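PDB 6HOX: binding domain (Hc) of Paraclostridial Mosquitocidal Protein 1 from Paraclostridium bifermentans, which forms the receptor-binding domain of a botulinum-like neurotoxin that targets Anopheles mosquitoes and probably directs the toxin to host nerve cells. Local coordinates for residues N117-G122 and N201-I206. Residues are numbered along the deposited sequence; the frame is centred on the assembly and turned at random.
Sequences NMDNQG and NNSPII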
# COMPACT_ATOMS: atom_id res chain seq x y z
N ASN A 117 -10.66 10.63 -20.27
CA ASN A 117 -10.63 10.69 -21.72
C ASN A 117 -12.07 10.53 -22.24
O ASN A 117 -12.36 9.67 -23.07
CB ASN A 117 -9.72 9.64 -22.37
CG ASN A 117 -9.58 9.85 -23.86
OD1 ASN A 117 -9.62 8.90 -24.65
ND2 ASN A 117 -9.47 11.10 -24.28
N MET A 118 -12.95 11.39 -21.72
CA MET A 118 -14.37 11.39 -22.01
C MET A 118 -14.76 12.75 -22.60
O MET A 118 -14.54 13.79 -21.97
CB MET A 118 -15.17 11.16 -20.74
CG MET A 118 -16.65 11.02 -20.97
SD MET A 118 -17.03 9.43 -21.70
CE MET A 118 -16.96 8.39 -20.24
N ASP A 119 -15.30 12.76 -23.81
CA ASP A 119 -15.98 13.96 -24.33
C ASP A 119 -17.46 13.60 -24.47
O ASP A 119 -18.16 13.52 -23.44
CB ASP A 119 -15.23 14.57 -25.53
CG ASP A 119 -14.92 13.65 -26.69
OD1 ASP A 119 -13.80 13.76 -27.26
OD2 ASP A 119 -15.84 12.88 -27.10
N ASN A 120 -17.93 13.37 -25.70
CA ASN A 120 -19.27 12.82 -25.89
C ASN A 120 -19.21 11.32 -25.62
O ASN A 120 -20.21 10.70 -25.24
CB ASN A 120 -19.81 13.07 -27.30
CG ASN A 120 -21.18 12.47 -27.52
OD1 ASN A 120 -21.34 11.49 -28.26
ND2 ASN A 120 -22.18 13.02 -26.87
N GLN A 121 -18.05 10.73 -25.91
CA GLN A 121 -17.81 9.32 -25.65
C GLN A 121 -16.38 9.15 -25.14
O GLN A 121 -15.61 10.12 -25.15
CB GLN A 121 -18.04 8.51 -26.93
CG GLN A 121 -16.99 8.79 -28.01
CD GLN A 121 -17.58 9.47 -29.23
OE1 GLN A 121 -18.70 9.98 -29.20
NE2 GLN A 121 -16.83 9.43 -30.31
N GLY A 122 -16.04 7.92 -24.73
CA GLY A 122 -14.69 7.57 -24.28
C GLY A 122 -14.70 6.82 -22.97
O GLY A 122 -15.64 6.01 -22.71
N ASN A 201 -12.08 8.93 -29.45
CA ASN A 201 -12.38 10.33 -29.56
C ASN A 201 -11.06 11.04 -29.87
O ASN A 201 -10.00 10.41 -29.87
CB ASN A 201 -13.09 10.86 -28.31
CG ASN A 201 -12.23 10.78 -27.06
OD1 ASN A 201 -11.07 11.18 -27.08
ND2 ASN A 201 -12.77 10.27 -25.97
N ASN A 202 -11.15 12.35 -30.12
CA ASN A 202 -9.99 13.15 -30.44
C ASN A 202 -9.59 14.05 -29.26
O ASN A 202 -8.80 14.96 -29.45
CB ASN A 202 -10.24 14.03 -31.67
CG ASN A 202 -10.42 13.22 -32.93
OD1 ASN A 202 -11.45 13.33 -33.60
ND2 ASN A 202 -9.45 12.37 -33.25
N SER A 203 -10.14 13.82 -28.06
CA SER A 203 -9.81 14.64 -26.90
C SER A 203 -8.52 14.13 -26.25
O SER A 203 -8.13 12.99 -26.46
CB SER A 203 -10.96 14.68 -25.94
OG SER A 203 -12.05 15.43 -26.45
N PRO A 204 -7.77 14.95 -25.47
CA PRO A 204 -6.61 14.43 -24.74
C PRO A 204 -7.02 13.58 -23.53
O PRO A 204 -8.18 13.62 -23.13
CB PRO A 204 -5.86 15.71 -24.36
CG PRO A 204 -6.95 16.75 -24.23
CD PRO A 204 -7.93 16.40 -25.32
N ILE A 205 -6.08 12.81 -22.99
CA ILE A 205 -6.20 12.19 -21.65
C ILE A 205 -5.79 13.24 -20.61
O ILE A 205 -4.69 13.80 -20.71
CB ILE A 205 -5.32 10.93 -21.54
CG1 ILE A 205 -5.56 9.94 -22.68
CG2 ILE A 205 -5.51 10.27 -20.17
CD1 ILE A 205 -4.51 8.87 -22.81
N ILE A 206 -6.68 13.53 -19.65
CA ILE A 206 -6.43 14.57 -18.64
C ILE A 206 -6.29 13.87 -17.28
O ILE A 206 -7.25 13.21 -16.84
CB ILE A 206 -7.56 15.62 -18.56
CG1 ILE A 206 -7.92 16.21 -19.92
CG2 ILE A 206 -7.18 16.71 -17.57
CD1 ILE A 206 -6.84 17.09 -20.49
O HOH W 1 -13.43 13.83 -30.03
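Asn117 and Ile205 bring the two backbones together, with CA atoms 4.7 Å apart. The segments run in opposite senses: at the other end Gly122 CA lies 6.4 Å from Asn201 CA. Segment 117-122 holds the end of strand 116-118, the turn 119-121 of a beta hairpin and the first residue of strand 122-128. Segment 201-206 is a loop that becomes strand 205-207 at Ile205. Both belong to the N-terminal, concanavalin-like part of the receptor-binding domain, and an Asx turn at Asn201 shapes the second. There Asn201 OD1 accepts from Ser203 N at 3.0 Å.

With CG between the backbone N and the carbonyl carbon (chi1 64°), the amide of Asn201 is carried toward the hairpin, where ND2 donates to Asn117 O and Gln121 O. Asp119 N also donates to Gln121 O, from the opposite face of that carbonyl.

Asn117 extends the other way, its amide plane turned 69° from that of Asn201. Its ND2 makes three weak bonds, to Asn201 OD1, Ser203 O and Pro204 O. Lys77 NZ binds the OD1 atoms of both asparagines.

A water bridges Asp119 OD1 to Asn202 N. Ser203 OG donates to the anti lone pair of Asp119 OD1 at 2.6 Å.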